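Local atomic coordinates of ORF59 (Human herpesvirus 8, PDB entry 3HSL), a protein that increases the processivity of the viral DNA polymerase during lytic replication, acting as its accessory subunit and probably keeping it from leaving the DNA template. Residues 39-44 against 153-158; 87-92 against 149-154; 179-184 against 214-219. All coordinates share one frame; numbering follows the deposited sequence.

Contact 1 of 3, residues 39-44 against 153-158; sequences VVQVHG and KGILPF
His43 NE2 is hydrogen-bonded to Ser52 OG on the neighbouring strand 49-56, and one face of the same imidazole is covered by Pro157. The hydrogen bond helps to fix the rotation of the ring. Pro157 CB stands over the face toward the rim of the ring, 3.6 Å from the centroid of the His43 ring and 17° off its normal. This is a CH-pi contact. The two side chains slide past each other in opposite directions. Two residues earlier on the strand, the extended chain of Gln41 (chi2 175°) carries its amide to the loop backbone. Gln41 NE2 is only near Ile155 O, and the angle is poor for a hydrogen bond. The other end of the amide meets the proline, with Gln41 OE1 3.7 Å from Pro157 CA. At the start of the strand Val39 CG2 and Ile155 CG1 make a looser apolar contact at 4.3 Å. Ile155 also rests on Ser87 and Leu54. Strand 39-43 is hydrogen-bonded between strands 49-56 and 83-89, and the loop crosses one face of these strands. It is loop-on-sheet packing within the herpesvirus processivity-factor fold.

Contact 2 of 3, residues 87-92 against 149-154; sequences SFRNTS and VVDQKG
Ser87 turns OG anti to the backbone nitrogen (chi1 -177°), where it reaches the carbonyl of Gln152. The contact ties strand 83-89 of the processivity-factor fold, outermost in its sheet within this chain, to the loop that leaves strand 143-149. Two hydrogen bonds join Ser87 and Gln152. Ser87 OG donates to Gln152 O at 2.7 Å, from well above the carbonyl plane. In return Gln152 N donates to Ser87 O at 2.8 Å. One residue thus holds the loop through both its hydroxyl and its backbone. Gln152 CG lies 3.9 Å from Phe88 C, so the start of this side chain rests on the strand. On the neighbouring part of the loop, Val150 CG1 packs 3.6 Å from Ser87 O. The ring of Phe88 leads away from the loop, but Phe88 CB lies 3.7 Å from Val149 O. Phe88 and Val150 both pack on Val131 and Phe115, so the contact also reaches the sheet of strands 108-116 and 130-137. Val149 packs on Leu141 of the second subunit. Farther along the strand, the Arg89 chain bends at chi3 (65°) and brings its guanidinium to Asp151. The guanidinium and carboxylate planes are 57° apart, and the two side chains cross at about a right angle. The link is a salt bridge of charges alone: Arg89 NH2 is 3.1 Å from Asp151 OD2, which lies over a guanidinium face with no N-H aimed at it.

Contact 3 of 3, residues 179-184 against 214-219; sequences AFLLKW and VSKIID
Lys216 and Trp184 carry most of this contact, with Leu181 next to them. The aliphatic part of Lys216 passes over one face of the indole, the two side chains running in opposite directions. Lys216 CB sits above the middle of the six-membered ring of Trp184, 3.7 Å from its centroid and 6° off the normal. This is a CH-pi contact. Farther out, Lys216 CD covers the five-membered side, 3.8 Å from Trp184 CG. The indole is brought across to the strand because Trp184 CG stands anti to the backbone nitrogen (chi1 -174°). Its far rim then meets the start of the strand, with Trp184 CZ2 3.9 Å from Val214 CG2. Val214 O lies at the edge of the indole, near its plane, nearest Trp184 CH2. The lysine chain is extended until its last bond, where it bends past Phe180. There Lys216 CE approaches the phenyl ring of Phe180 at its edge, in the ring plane. Leu181 closes the other flank. Leu181 CD1 is 4.2 Å from Ile218 CD1, and both residues also pack on Leu173. Leu181 reaches Phe209 of strand 206-211 as well. The axes of 179-184 and 214-219 run antiparallel, 175° apart, at a closest approach of 10.3 Å. Helix 175-186 thus packs on strands 214-222 and 206-211, consistent with the processivity-factor fold, in which helices pack against antiparallel sheets.

Contacts 1 and 2 are neighbours, with centres about 9 Å apart. Strands 39-43 and 83-89 pair side by side, and one continuous loop after strand 143-149 serves both, sharing Lys153 and Gly154. Their first segments also touch directly, with a probable hydrogen bond between Val40 N and Phe88 O. Contact 3 lies across the centre of the chain, its centre about 35 Å from that of contact 1 and 38 Å from that of contact 2. It opens later in the sequence, after both have closed. The contacts thus sample both halves of the elongated subunit, consistent with the two similarly folded halves of herpesvirus processivity factors.

Contact 1 of 3, residues 39-44 against 153-158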
loop_
_atom_site.group_PDB
_atom_site.type_symbol
_atom_site.label_atom_id
_atom_site.label_comp_id
_atom_site.label_asym_id
_atom_site.label_seq_id
_atom_site.Cartn_x
_atom_site.Cartn_y
_atom_site.Cartn_z
ATOM N N VAL A 39 9.069 -1.178 14.260
ATOM C CA VAL A 39 9.469 -2.455 14.810
ATOM C C VAL A 39 8.326 -3.005 15.628
ATOM O O VAL A 39 7.727 -2.272 16.400
ATOM C CB VAL A 39 10.684 -2.262 15.734
ATOM C CG1 VAL A 39 11.030 -3.536 16.465
ATOM C CG2 VAL A 39 11.888 -1.766 14.931
ATOM N N VAL A 40 8.020 -4.290 15.458
ATOM C CA VAL A 40 6.968 -4.931 16.231
ATOM C C VAL A 40 7.659 -5.755 17.310
ATOM O O VAL A 40 8.705 -6.383 17.046
ATOM C CB VAL A 40 6.082 -5.877 15.388
ATOM C CG1 VAL A 40 4.980 -6.496 16.268
ATOM C CG2 VAL A 40 5.444 -5.147 14.231
ATOM N N GLN A 41 7.083 -5.758 18.516
ATOM C CA GLN A 41 7.649 -6.503 19.623
ATOM C C GLN A 41 6.635 -7.307 20.403
ATOM O O GLN A 41 5.465 -6.892 20.561
ATOM C CB GLN A 41 8.289 -5.546 20.628
ATOM C CG GLN A 41 9.422 -4.711 20.095
ATOM C CD GLN A 41 9.938 -3.708 21.104
ATOM O OE1 GLN A 41 9.172 -3.134 21.887
ATOM N NE2 GLN A 41 11.249 -3.489 21.084
ATOM N N VAL A 42 7.115 -8.458 20.889
ATOM C CA VAL A 42 6.358 -9.366 21.732
ATOM C C VAL A 42 7.250 -9.539 22.948
ATOM O O VAL A 42 8.319 -10.142 22.858
ATOM C CB VAL A 42 6.031 -10.687 21.046
ATOM C CG1 VAL A 42 5.444 -11.673 22.056
ATOM C CG2 VAL A 42 5.054 -10.444 19.889
ATOM N N HIS A 43 6.813 -9.011 24.089
ATOM C CA HIS A 43 7.641 -9.026 25.288
ATOM C C HIS A 43 6.858 -9.029 26.588
ATOM O O HIS A 43 5.664 -8.724 26.610
ATOM C CB HIS A 43 8.404 -7.720 25.254
ATOM C CG HIS A 43 7.487 -6.549 25.167
ATOM N ND1 HIS A 43 7.100 -5.829 26.272
ATOM C CD2 HIS A 43 6.867 -5.976 24.105
ATOM C CE1 HIS A 43 6.285 -4.856 25.899
ATOM N NE2 HIS A 43 6.125 -4.923 24.588
ATOM N N GLY A 44 7.544 -9.370 27.675
ATOM C CA GLY A 44 6.934 -9.419 28.993
ATOM C C GLY A 44 6.869 -10.855 29.444
ATOM O O GLY A 44 7.659 -11.689 28.999
ATOM N N LYS A 153 16.941 -6.821 17.888
ATOM C CA LYS A 153 17.207 -7.074 19.310
ATOM C C LYS A 153 17.704 -5.855 20.071
ATOM O O LYS A 153 17.587 -5.817 21.287
ATOM C CB LYS A 153 18.172 -8.246 19.529
ATOM C CG LYS A 153 19.555 -8.066 18.927
ATOM C CD LYS A 153 20.484 -9.212 19.290
ATOM C CE LYS A 153 21.783 -9.055 18.559
ATOM N NZ LYS A 153 22.792 -10.078 18.916
ATOM N N GLY A 154 18.252 -4.871 19.357
ATOM C CA GLY A 154 18.775 -3.646 19.958
ATOM C C GLY A 154 17.719 -2.713 20.534
ATOM O O GLY A 154 17.993 -1.974 21.483
ATOM N N ILE A 155 16.516 -2.749 19.960
ATOM C CA ILE A 155 15.394 -1.908 20.388
ATOM C C ILE A 155 14.702 -2.604 21.540
ATOM O O ILE A 155 14.053 -3.637 21.349
ATOM C CB ILE A 155 14.331 -1.757 19.275
ATOM C CG1 ILE A 155 14.958 -1.510 17.891
ATOM C CG2 ILE A 155 13.274 -0.728 19.666
ATOM C CD1 ILE A 155 15.724 -0.245 17.773
ATOM N N LEU A 156 14.826 -2.051 22.738
ATOM C CA LEU A 156 14.212 -2.681 23.887
ATOM C C LEU A 156 12.782 -2.251 24.121
ATOM O O LEU A 156 12.346 -1.215 23.636
ATOM C CB LEU A 156 15.049 -2.458 25.165
ATOM C CG LEU A 156 16.466 -3.039 25.268
ATOM C CD1 LEU A 156 17.053 -2.720 26.612
ATOM C CD2 LEU A 156 16.484 -4.542 25.063
ATOM N N PRO A 157 12.034 -3.068 24.864
ATOM C CA PRO A 157 10.695 -2.675 25.212
ATOM C C PRO A 157 10.952 -1.834 26.449
ATOM O O PRO A 157 11.128 -2.361 27.558
ATOM C CB PRO A 157 10.022 -4.006 25.564
ATOM C CG PRO A 157 11.056 -5.086 25.271
ATOM C CD PRO A 157 12.355 -4.409 25.372
ATOM N N PHE A 158 10.984 -0.529 26.263
ATOM C CA PHE A 158 11.277 0.378 27.381
ATOM C C PHE A 158 10.146 1.379 27.712
ATOM O O PHE A 158 10.405 2.527 28.152
ATOM C CB PHE A 158 12.674 1.051 27.210
ATOM C CG PHE A 158 13.004 1.481 25.774
ATOM C CD1 PHE A 158 12.297 2.497 25.132
ATOM C CD2 PHE A 158 14.041 0.857 25.073
ATOM C CE1 PHE A 158 12.617 2.876 23.818
ATOM C CE2 PHE A 158 14.366 1.230 23.759
ATOM C CZ PHE A 158 13.654 2.237 23.138
#

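Contact 2 of 3, residues 87-92 against 149-154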
loop_
_atom_site.group_PDB
_atom_site.type_symbol
_atom_site.label_atom_id
_atom_site.label_comp_id
_atom_site.label_asym_id
_atom_site.label_seq_id
_atom_site.Cartn_x
_atom_site.Cartn_y
_atom_site.Cartn_z
ATOM N N SER A 87 11.876 -8.915 18.889
ATOM C CA SER A 87 11.820 -7.612 18.220
ATOM C C SER A 87 12.202 -7.637 16.721
ATOM O O SER A 87 13.370 -7.832 16.374
ATOM C CB SER A 87 12.725 -6.679 19.013
ATOM O OG SER A 87 12.701 -5.380 18.503
ATOM N N PHE A 88 11.206 -7.437 15.854
ATOM C CA PHE A 88 11.380 -7.468 14.388
ATOM C C PHE A 88 10.723 -6.284 13.693
ATOM O O PHE A 88 9.924 -5.565 14.300
ATOM C CB PHE A 88 10.811 -8.773 13.845
ATOM C CG PHE A 88 9.421 -9.040 14.297
ATOM C CD1 PHE A 88 8.340 -8.733 13.487
ATOM C CD2 PHE A 88 9.186 -9.602 15.557
ATOM C CE1 PHE A 88 7.019 -8.985 13.916
ATOM C CE2 PHE A 88 7.881 -9.860 16.003
ATOM C CZ PHE A 88 6.794 -9.547 15.174
ATOM N N ARG A 89 11.045 -6.069 12.424
ATOM C CA ARG A 89 10.476 -4.927 11.708
ATOM C C ARG A 89 9.084 -5.278 11.221
ATOM O O ARG A 89 8.906 -6.415 10.773
ATOM C CB ARG A 89 11.438 -4.494 10.591
ATOM C CG ARG A 89 11.873 -5.617 9.693
ATOM C CD ARG A 89 12.918 -5.241 8.636
ATOM N NE ARG A 89 14.213 -4.844 9.191
ATOM C CZ ARG A 89 15.350 -4.723 8.480
ATOM N NH1 ARG A 89 15.371 -4.973 7.171
ATOM N NH2 ARG A 89 16.485 -4.354 9.075
ATOM N N ASN A 90 8.084 -4.374 11.291
ATOM C CA ASN A 90 6.785 -4.838 10.751
ATOM C C ASN A 90 6.703 -4.929 9.253
ATOM O O ASN A 90 5.865 -5.643 8.733
ATOM C CB ASN A 90 5.452 -4.353 11.405
ATOM C CG ASN A 90 5.243 -2.894 11.306
ATOM O OD1 ASN A 90 6.198 -2.163 11.164
ATOM N ND2 ASN A 90 3.992 -2.452 11.384
ATOM N N THR A 91 7.572 -4.210 8.562
ATOM C CA THR A 91 7.628 -4.319 7.112
ATOM C C THR A 91 9.019 -4.857 6.734
ATOM O O THR A 91 9.988 -4.104 6.646
ATOM C CB THR A 91 7.334 -2.998 6.353
ATOM O OG1 THR A 91 6.089 -2.432 6.800
ATOM C CG2 THR A 91 7.276 -3.279 4.851
ATOM N N SER A 92 9.101 -6.168 6.515
ATOM C CA SER A 92 10.335 -6.860 6.136
ATOM C C SER A 92 10.848 -6.190 4.884
ATOM O O SER A 92 10.041 -5.698 4.110
ATOM C CB SER A 92 9.995 -8.301 5.810
ATOM O OG SER A 92 9.234 -8.889 6.853
ATOM N N VAL A 149 12.849 -12.623 9.663
ATOM C CA VAL A 149 13.894 -12.679 10.683
ATOM C C VAL A 149 13.653 -11.744 11.873
ATOM O O VAL A 149 13.212 -10.602 11.701
ATOM C CB VAL A 149 15.290 -12.356 10.069
ATOM C CG1 VAL A 149 16.399 -12.474 11.110
ATOM C CG2 VAL A 149 15.601 -13.301 8.926
ATOM N N VAL A 150 13.940 -12.233 13.078
ATOM C CA VAL A 150 13.843 -11.416 14.294
ATOM C C VAL A 150 15.239 -10.765 14.356
ATOM O O VAL A 150 16.196 -11.401 14.780
ATOM C CB VAL A 150 13.598 -12.277 15.549
ATOM C CG1 VAL A 150 13.642 -11.421 16.817
ATOM C CG2 VAL A 150 12.275 -13.029 15.440
ATOM N N ASP A 151 15.354 -9.506 13.936
ATOM C CA ASP A 151 16.659 -8.840 13.872
ATOM C C ASP A 151 16.792 -7.467 14.538
ATOM O O ASP A 151 17.801 -6.799 14.338
ATOM C CB ASP A 151 17.027 -8.654 12.398
ATOM C CG ASP A 151 16.070 -7.681 11.670
ATOM O OD1 ASP A 151 14.885 -7.525 12.077
ATOM O OD2 ASP A 151 16.508 -7.064 10.676
ATOM N N GLN A 152 15.794 -7.050 15.313
ATOM C CA GLN A 152 15.840 -5.753 15.989
ATOM C C GLN A 152 16.044 -5.916 17.493
ATOM O O GLN A 152 15.396 -5.230 18.280
ATOM C CB GLN A 152 14.556 -4.945 15.718
ATOM C CG GLN A 152 14.227 -4.726 14.236
ATOM C CD GLN A 152 15.327 -4.007 13.479
ATOM O OE1 GLN A 152 15.874 -4.554 12.528
ATOM N NE2 GLN A 152 15.662 -2.791 13.899
ATOM N N LYS A 153 16.941 -6.821 17.888
ATOM C CA LYS A 153 17.207 -7.074 19.310
ATOM C C LYS A 153 17.704 -5.855 20.071
ATOM O O LYS A 153 17.587 -5.817 21.287
ATOM C CB LYS A 153 18.172 -8.246 19.529
ATOM C CG LYS A 153 19.555 -8.066 18.927
ATOM C CD LYS A 153 20.484 -9.212 19.290
ATOM C CE LYS A 153 21.783 -9.055 18.559
ATOM N NZ LYS A 153 22.792 -10.078 18.916
ATOM N N GLY A 154 18.252 -4.871 19.357
ATOM C CA GLY A 154 18.775 -3.646 19.958
ATOM C C GLY A 154 17.719 -2.713 20.534
ATOM O O GLY A 154 17.993 -1.974 21.483
#

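Contact 3 of 3, residues 179-184 against 214-219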
loop_
_atom_site.group_PDB
_atom_site.type_symbol
_atom_site.label_atom_id
_atom_site.label_comp_id
_atom_site.label_asym_id
_atom_site.label_seq_id
_atom_site.Cartn_x
_atom_site.Cartn_y
_atom_site.Cartn_z
ATOM N N ALA A 179 -4.570 22.945 20.654
ATOM C CA ALA A 179 -4.689 23.156 19.204
ATOM C C ALA A 179 -3.991 24.435 18.790
ATOM O O ALA A 179 -3.373 24.521 17.728
ATOM C CB ALA A 179 -6.158 23.198 18.770
ATOM N N PHE A 180 -4.098 25.431 19.652
ATOM C CA PHE A 180 -3.510 26.723 19.404
ATOM C C PHE A 180 -1.977 26.540 19.442
ATOM O O PHE A 180 -1.254 27.146 18.651
ATOM C CB PHE A 180 -4.021 27.693 20.461
ATOM C CG PHE A 180 -4.039 29.120 20.024
ATOM C CD1 PHE A 180 -5.185 29.644 19.405
ATOM C CD2 PHE A 180 -2.934 29.953 20.223
ATOM C CE1 PHE A 180 -5.236 30.981 18.985
ATOM C CE2 PHE A 180 -2.964 31.299 19.809
ATOM C CZ PHE A 180 -4.120 31.812 19.187
ATOM N N LEU A 181 -1.494 25.702 20.359
ATOM C CA LEU A 181 -0.063 25.424 20.483
ATOM C C LEU A 181 0.491 24.729 19.237
ATOM O O LEU A 181 1.618 24.989 18.803
ATOM C CB LEU A 181 0.203 24.515 21.688
ATOM C CG LEU A 181 1.649 23.999 21.849
ATOM C CD1 LEU A 181 2.645 25.150 22.016
ATOM C CD2 LEU A 181 1.791 22.983 22.987
ATOM N N LEU A 182 -0.314 23.842 18.670
ATOM C CA LEU A 182 0.084 23.094 17.501
ATOM C C LEU A 182 0.064 24.037 16.280
ATOM O O LEU A 182 1.003 24.039 15.483
ATOM C CB LEU A 182 -0.863 21.918 17.307
ATOM C CG LEU A 182 -0.399 20.674 16.550
ATOM C CD1 LEU A 182 -1.621 19.825 16.261
ATOM C CD2 LEU A 182 0.292 20.978 15.262
ATOM N N LYS A 183 -0.993 24.837 16.136
ATOM C CA LYS A 183 -1.097 25.759 14.997
ATOM C C LYS A 183 0.132 26.636 14.936
ATOM O O LYS A 183 0.703 26.850 13.863
ATOM C CB LYS A 183 -2.358 26.630 15.077
ATOM N N TRP A 184 0.521 27.130 16.111
ATOM C CA TRP A 184 1.679 27.993 16.293
ATOM C C TRP A 184 2.951 27.237 15.940
ATOM O O TRP A 184 3.795 27.742 15.216
ATOM C CB TRP A 184 1.733 28.498 17.738
ATOM C CG TRP A 184 2.809 29.510 17.973
ATOM C CD1 TRP A 184 2.708 30.856 17.791
ATOM C CD2 TRP A 184 4.149 29.265 18.433
ATOM N NE1 TRP A 184 3.894 31.465 18.108
ATOM C CE2 TRP A 184 4.797 30.512 18.503
ATOM C CE3 TRP A 184 4.859 28.114 18.789
ATOM C CZ2 TRP A 184 6.124 30.646 18.917
ATOM C CZ3 TRP A 184 6.182 28.249 19.200
ATOM C CH2 TRP A 184 6.796 29.506 19.260
ATOM N N VAL A 214 11.234 33.520 18.271
ATOM C CA VAL A 214 9.840 33.719 18.702
ATOM C C VAL A 214 9.452 32.740 19.800
ATOM O O VAL A 214 9.972 31.631 19.853
ATOM C CB VAL A 214 8.828 33.590 17.527
ATOM C CG1 VAL A 214 8.902 34.798 16.599
ATOM C CG2 VAL A 214 9.007 32.262 16.766
ATOM N N SER A 215 8.541 33.143 20.675
ATOM C CA SER A 215 8.144 32.272 21.769
ATOM C C SER A 215 6.656 32.181 21.978
ATOM O O SER A 215 5.903 33.076 21.573
ATOM C CB SER A 215 8.694 32.836 23.077
ATOM O OG SER A 215 10.091 33.024 23.016
ATOM N N LYS A 216 6.219 31.096 22.611
ATOM C CA LYS A 216 4.818 31.002 22.944
ATOM C C LYS A 216 4.767 30.730 24.440
ATOM O O LYS A 216 5.410 29.805 24.938
ATOM C CB LYS A 216 4.049 29.948 22.166
ATOM C CG LYS A 216 2.554 30.192 22.307
ATOM C CD LYS A 216 1.701 29.200 21.559
ATOM C CE LYS A 216 0.255 29.722 21.375
ATOM N NZ LYS A 216 -0.504 30.081 22.620
ATOM N N ILE A 217 3.997 31.550 25.138
ATOM C CA ILE A 217 3.825 31.454 26.576
ATOM C C ILE A 217 2.461 30.851 26.939
ATOM O O ILE A 217 1.430 31.283 26.432
ATOM C CB ILE A 217 3.848 32.874 27.220
ATOM C CG1 ILE A 217 5.042 33.720 26.744
ATOM C CG2 ILE A 217 3.774 32.795 28.739
ATOM C CD1 ILE A 217 6.400 33.205 27.170
ATOM N N ILE A 218 2.455 29.856 27.817
ATOM C CA ILE A 218 1.216 29.245 28.277
ATOM C C ILE A 218 1.248 29.104 29.797
ATOM O O ILE A 218 2.204 28.562 30.354
ATOM C CB ILE A 218 1.000 27.847 27.676
ATOM C CG1 ILE A 218 0.940 27.913 26.144
ATOM C CG2 ILE A 218 -0.270 27.222 28.256
ATOM C CD1 ILE A 218 0.830 26.568 25.473
ATOM N N ASP A 219 0.217 29.588 30.478
ATOM C CA ASP A 219 0.187 29.428 31.926
ATOM C C ASP A 219 -0.751 28.278 32.293
ATOM O O ASP A 219 -1.631 27.918 31.514
ATOM C CB ASP A 219 -0.141 30.731 32.671
ATOM C CG ASP A 219 -1.485 31.317 32.292
ATOM O OD1 ASP A 219 -2.090 30.870 31.300
ATOM O OD2 ASP A 219 -1.937 32.243 33.004
#